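Local coordinates for putative iron-uptake ABC transport system,periplasmic iron-binding protein (PDB 3E13) that binds ferric iron and, as the periplasmic component of a putative iron-uptake ABC transport system, probably delivers it to the membrane transporter, at residues Glu159-Leu171 with Lys306-Arg318. Numbering follows the deposited sequence.
Sequences EAKAWAKGVLENL and KEAVKIYDEVGFR
The hydroxyl of Tyr312 sits in the plane of the Trp163 indole, at its edge, with OH 3.6 Å from CZ3. Its polar needs are met outside the pair, by a hydrogen bond to the carbonyl O of Ser144, while NE1 of Trp163 bonds to the carbonyl O of Tyr122. No hydrogen bond joins the two segments, which meet mainly through apolar groups. Val315 is a knob set into a hole formed by Lys161, Ala164, Lys165 and Leu168: CG1 lies 3.7 Å from CG of Lys161, and CG2 rests on CB of Ala164. One turn earlier, Ile311 has CG2 anti to its backbone N, bringing that methyl within 3.6 Å of CA of Lys161, and CD1 reaches Ala160. At the outer margin a long salt bridge, 3.9 Å from Lys161 NZ to Glu314 OE1, adds a loose electrostatic tie.

Gly316, at positive phi, ends helix 305-315 in a Schellman motif and turns the chain so that Phe317 folds back against helix 157-170. Leu168 CD1 stands over one face of that ring in a CH-pi contact, 3.9 Å from the centroid and 10° off the normal; the opposite face carries CE2 of Tyr312. Ala164 O lies near the ring plane, 3.4 Å from CE2 of Phe317.

The helix segments cross at -45° with axes 9.1 Å apart. Helix 142-155 packs against both, Ile152 touching Ala160 and Glu307, Leu148 and Ile151 touching Trp163. The C-terminal helix 305-315 thus joins a helix pair in one lobe of this periplasmic solute-binding protein, with Tyr312 about 8 Å, side chain to side chain, from the iron ligand Tyr143.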
loop_
_atom_site.group_PDB
_atom_site.type_symbol
_atom_site.label_atom_id
_atom_site.label_comp_id
_atom_site.label_asym_id
_atom_site.label_seq_id
_atom_site.Cartn_x
_atom_site.Cartn_y
_atom_site.Cartn_z
ATOM N N GLU A 159 -20.834 -8.863 6.159
ATOM C CA GLU A 159 -20.747 -7.812 5.161
ATOM C C GLU A 159 -19.517 -8.022 4.277
ATOM O O GLU A 159 -19.607 -7.889 3.103
ATOM C CB GLU A 159 -20.631 -6.439 5.819
ATOM C CG GLU A 159 -20.281 -5.268 4.909
ATOM C CD GLU A 159 -21.240 -5.056 3.753
ATOM O OE1 GLU A 159 -20.769 -4.579 2.680
ATOM O OE2 GLU A 159 -22.436 -5.404 3.903
ATOM N N ALA A 160 -18.387 -8.391 4.869
ATOM C CA ALA A 160 -17.171 -8.681 4.087
ATOM C C ALA A 160 -17.382 -9.731 3.012
ATOM O O ALA A 160 -16.944 -9.537 1.875
ATOM C CB ALA A 160 -15.995 -9.077 4.992
ATOM N N LYS A 161 -18.061 -10.830 3.341
ATOM C CA LYS A 161 -18.243 -11.904 2.373
ATOM C C LYS A 161 -19.193 -11.429 1.304
ATOM O O LYS A 161 -18.974 -11.673 0.132
ATOM C CB LYS A 161 -18.772 -13.165 3.036
ATOM C CG LYS A 161 -18.856 -14.322 2.087
ATOM C CD LYS A 161 -19.273 -15.578 2.817
ATOM C CE LYS A 161 -19.549 -16.685 1.819
ATOM N NZ LYS A 161 -20.030 -17.922 2.519
ATOM N N ALA A 162 -20.280 -10.759 1.690
ATOM C CA ALA A 162 -21.212 -10.243 0.706
ATOM C C ALA A 162 -20.538 -9.235 -0.256
ATOM O O ALA A 162 -20.818 -9.234 -1.463
ATOM C CB ALA A 162 -22.373 -9.639 1.383
ATOM N N TRP A 163 -19.671 -8.394 0.303
ATOM C CA TRP A 163 -18.899 -7.442 -0.492
ATOM C C TRP A 163 -17.995 -8.130 -1.487
ATOM O O TRP A 163 -18.033 -7.797 -2.674
ATOM C CB TRP A 163 -18.078 -6.545 0.413
ATOM C CG TRP A 163 -17.323 -5.502 -0.329
ATOM C CD1 TRP A 163 -17.788 -4.275 -0.755
ATOM C CD2 TRP A 163 -15.962 -5.559 -0.691
ATOM N NE1 TRP A 163 -16.786 -3.580 -1.378
ATOM C CE2 TRP A 163 -15.645 -4.344 -1.364
ATOM C CE3 TRP A 163 -14.957 -6.537 -0.573
ATOM C CZ2 TRP A 163 -14.364 -4.082 -1.854
ATOM C CZ3 TRP A 163 -13.703 -6.269 -1.075
ATOM C CH2 TRP A 163 -13.417 -5.068 -1.711
ATOM N N ALA A 164 -17.250 -9.112 -1.024
ATOM C CA ALA A 164 -16.312 -9.846 -1.874
ATOM C C ALA A 164 -17.048 -10.536 -3.032
ATOM O O ALA A 164 -16.617 -10.461 -4.172
ATOM C CB ALA A 164 -15.496 -10.823 -1.056
ATOM N N LYS A 165 -18.181 -11.160 -2.713
ATOM C CA LYS A 165 -18.998 -11.837 -3.702
ATOM C C LYS A 165 -19.538 -10.892 -4.758
ATOM O O LYS A 165 -19.450 -11.183 -5.974
ATOM C CB LYS A 165 -20.118 -12.627 -2.996
ATOM C CG LYS A 165 -21.112 -13.324 -3.929
ATOM C CD LYS A 165 -22.141 -14.155 -3.138
ATOM C CE LYS A 165 -23.186 -14.815 -4.081
ATOM N NZ LYS A 165 -24.521 -14.969 -3.450
ATOM N N GLY A 166 -20.025 -9.727 -4.319
ATOM C CA GLY A 166 -20.582 -8.765 -5.227
ATOM C C GLY A 166 -19.527 -8.125 -6.110
ATOM O O GLY A 166 -19.729 -7.915 -7.295
ATOM N N VAL A 167 -18.389 -7.755 -5.526
ATOM C CA VAL A 167 -17.264 -7.250 -6.294
ATOM C C VAL A 167 -16.844 -8.246 -7.378
ATOM O O VAL A 167 -16.706 -7.873 -8.556
ATOM C CB VAL A 167 -16.096 -6.913 -5.367
ATOM C CG1 VAL A 167 -14.820 -6.678 -6.161
ATOM C CG2 VAL A 167 -16.455 -5.639 -4.553
ATOM N N LEU A 168 -16.731 -9.516 -7.019
ATOM C CA LEU A 168 -16.361 -10.554 -7.976
ATOM C C LEU A 168 -17.369 -10.567 -9.114
ATOM O O LEU A 168 -16.996 -10.599 -10.297
ATOM C CB LEU A 168 -16.332 -11.917 -7.343
ATOM C CG LEU A 168 -15.862 -13.062 -8.245
ATOM C CD1 LEU A 168 -14.502 -12.771 -8.836
ATOM C CD2 LEU A 168 -15.852 -14.343 -7.402
ATOM N N GLU A 169 -18.645 -10.561 -8.774
ATOM C CA GLU A 169 -19.700 -10.641 -9.777
ATOM C C GLU A 169 -19.689 -9.434 -10.704
ATOM O O GLU A 169 -20.028 -9.554 -11.877
ATOM C CB GLU A 169 -21.074 -10.790 -9.111
ATOM C CG GLU A 169 -22.204 -10.698 -10.139
ATOM C CD GLU A 169 -23.524 -11.299 -9.698
ATOM O OE1 GLU A 169 -23.720 -11.561 -8.483
ATOM O OE2 GLU A 169 -24.372 -11.484 -10.610
ATOM N N ASN A 170 -19.311 -8.276 -10.165
ATOM C CA ASN A 170 -19.329 -7.015 -10.878
ATOM C C ASN A 170 -18.132 -6.717 -11.749
ATOM O O ASN A 170 -18.179 -5.763 -12.493
ATOM C CB ASN A 170 -19.454 -5.857 -9.865
ATOM C CG ASN A 170 -20.835 -5.717 -9.260
ATOM O OD1 ASN A 170 -21.034 -4.873 -8.333
ATOM N ND2 ASN A 170 -21.821 -6.461 -9.772
ATOM N N LEU A 171 -17.050 -7.486 -11.672
ATOM C CA LEU A 171 -15.862 -7.160 -12.419
ATOM C C LEU A 171 -16.137 -7.103 -13.907
ATOM O O LEU A 171 -16.773 -7.989 -14.468
ATOM C CB LEU A 171 -14.751 -8.142 -12.132
ATOM C CG LEU A 171 -14.260 -8.249 -10.691
ATOM C CD1 LEU A 171 -13.211 -9.236 -10.636
ATOM C CD2 LEU A 171 -13.772 -6.861 -10.242
ATOM N N LYS A 306 -6.082 -13.107 8.078
ATOM C CA LYS A 306 -6.282 -14.534 7.784
ATOM C C LYS A 306 -7.696 -14.784 7.272
ATOM O O LYS A 306 -7.905 -15.548 6.334
ATOM C CB LYS A 306 -5.987 -15.345 9.022
ATOM C CG LYS A 306 -4.546 -15.396 9.413
ATOM C CD LYS A 306 -4.412 -16.072 10.764
ATOM C CE LYS A 306 -3.092 -15.958 11.440
ATOM N NZ LYS A 306 -3.270 -16.729 12.778
ATOM N N GLU A 307 -8.678 -14.159 7.909
ATOM C CA GLU A 307 -10.068 -14.331 7.532
ATOM C C GLU A 307 -10.362 -13.693 6.166
ATOM O O GLU A 307 -11.111 -14.221 5.370
ATOM C CB GLU A 307 -10.983 -13.748 8.617
ATOM C CG GLU A 307 -12.452 -14.027 8.311
ATOM C CD GLU A 307 -13.374 -13.669 9.453
ATOM O OE1 GLU A 307 -13.109 -12.695 10.178
ATOM O OE2 GLU A 307 -14.386 -14.383 9.663
ATOM N N ALA A 308 -9.730 -12.551 5.865
ATOM C CA ALA A 308 -9.873 -11.943 4.548
ATOM C C ALA A 308 -9.440 -12.897 3.448
ATOM O O ALA A 308 -10.127 -13.016 2.447
ATOM C CB ALA A 308 -9.024 -10.669 4.471
ATOM N N VAL A 309 -8.302 -13.553 3.611
ATOM C CA VAL A 309 -7.832 -14.537 2.647
ATOM C C VAL A 309 -8.899 -15.626 2.414
ATOM O O VAL A 309 -9.251 -15.954 1.290
ATOM C CB VAL A 309 -6.469 -15.148 3.090
ATOM C CG1 VAL A 309 -6.114 -16.396 2.242
ATOM C CG2 VAL A 309 -5.395 -14.101 3.032
ATOM N N LYS A 310 -9.429 -16.147 3.510
ATOM C CA LYS A 310 -10.420 -17.229 3.445
ATOM C C LYS A 310 -11.698 -16.771 2.763
ATOM O O LYS A 310 -12.280 -17.501 1.987
ATOM C CB LYS A 310 -10.683 -17.777 4.830
ATOM C CG LYS A 310 -9.593 -18.711 5.278
ATOM C CD LYS A 310 -9.684 -18.951 6.742
ATOM C CE LYS A 310 -8.717 -20.046 7.177
ATOM N NZ LYS A 310 -8.677 -20.229 8.640
ATOM N N ILE A 311 -12.135 -15.550 3.046
ATOM C CA ILE A 311 -13.308 -15.042 2.383
ATOM C C ILE A 311 -13.134 -14.873 0.906
ATOM O O ILE A 311 -14.013 -15.289 0.133
ATOM C CB ILE A 311 -13.767 -13.740 3.050
ATOM C CG1 ILE A 311 -14.285 -14.032 4.447
ATOM C CG2 ILE A 311 -14.838 -12.977 2.196
ATOM C CD1 ILE A 311 -14.758 -12.750 5.212
ATOM N N TYR A 312 -12.018 -14.294 0.451
ATOM C CA TYR A 312 -11.840 -14.159 -0.960
ATOM C C TYR A 312 -11.805 -15.566 -1.614
ATOM O O TYR A 312 -12.360 -15.729 -2.706
ATOM C CB TYR A 312 -10.524 -13.454 -1.253
ATOM C CG TYR A 312 -10.562 -11.935 -1.273
ATOM C CD1 TYR A 312 -9.540 -11.194 -0.670
ATOM C CD2 TYR A 312 -11.523 -11.243 -1.977
ATOM C CE1 TYR A 312 -9.526 -9.786 -0.745
ATOM C CE2 TYR A 312 -11.508 -9.823 -2.032
ATOM C CZ TYR A 312 -10.518 -9.126 -1.430
ATOM O OH TYR A 312 -10.498 -7.742 -1.542
ATOM N N ASP A 313 -11.131 -16.517 -0.977
ATOM C CA ASP A 313 -10.970 -17.883 -1.514
ATOM C C ASP A 313 -12.379 -18.510 -1.637
ATOM O O ASP A 313 -12.692 -19.143 -2.645
ATOM C CB ASP A 313 -10.085 -18.773 -0.601
ATOM C CG ASP A 313 -8.572 -18.522 -0.703
ATOM O OD1 ASP A 313 -8.065 -17.689 -1.507
ATOM O OD2 ASP A 313 -7.765 -19.153 0.058
ATOM N N GLU A 314 -13.223 -18.297 -0.623
ATOM C CA GLU A 314 -14.571 -18.885 -0.509
ATOM C C GLU A 314 -15.529 -18.418 -1.572
ATOM O O GLU A 314 -16.308 -19.230 -2.075
ATOM C CB GLU A 314 -15.236 -18.541 0.832
ATOM C CG GLU A 314 -14.663 -19.203 2.058
ATOM C CD GLU A 314 -15.174 -18.598 3.366
ATOM O OE1 GLU A 314 -16.280 -17.985 3.406
ATOM O OE2 GLU A 314 -14.446 -18.710 4.376
ATOM N N VAL A 315 -15.473 -17.129 -1.932
ATOM C CA VAL A 315 -16.395 -16.582 -2.915
ATOM C C VAL A 315 -15.945 -16.800 -4.376
ATOM O O VAL A 315 -16.702 -16.519 -5.284
ATOM C CB VAL A 315 -16.727 -15.069 -2.630
ATOM C CG1 VAL A 315 -17.160 -14.892 -1.185
ATOM C CG2 VAL A 315 -15.571 -14.142 -3.036
ATOM N N GLY A 316 -14.739 -17.307 -4.592
ATOM C CA GLY A 316 -14.298 -17.690 -5.919
ATOM C C GLY A 316 -13.257 -16.824 -6.594
ATOM O O GLY A 316 -13.093 -16.903 -7.807
ATOM N N PHE A 317 -12.571 -15.957 -5.851
ATOM C CA PHE A 317 -11.351 -15.337 -6.424
ATOM C C PHE A 317 -10.179 -16.302 -6.579
ATOM O O PHE A 317 -10.202 -17.448 -6.081
ATOM C CB PHE A 317 -10.877 -14.207 -5.538
ATOM C CG PHE A 317 -11.666 -12.943 -5.685
ATOM C CD1 PHE A 317 -11.266 -11.955 -6.587
ATOM C CD2 PHE A 317 -12.773 -12.715 -4.904
ATOM C CE1 PHE A 317 -11.974 -10.771 -6.704
ATOM C CE2 PHE A 317 -13.502 -11.487 -5.011
ATOM C CZ PHE A 317 -13.119 -10.543 -5.885
ATOM N N ARG A 318 -9.177 -15.816 -7.324
ATOM C CA ARG A 318 -7.737 -16.056 -7.135
ATOM C C ARG A 318 -7.074 -16.716 -8.322
ATOM O O ARG A 318 -6.126 -16.124 -8.799
ATOM C CB ARG A 318 -7.337 -16.755 -5.816
ATOM C CG ARG A 318 -7.090 -18.250 -5.997
ATOM C CD ARG A 318 -6.718 -18.978 -4.744
ATOM N NE ARG A 318 -5.590 -18.350 -4.074
ATOM C CZ ARG A 318 -4.333 -18.395 -4.504
ATOM N NH1 ARG A 318 -4.033 -19.011 -5.641
ATOM N NH2 ARG A 318 -3.367 -17.821 -3.789
#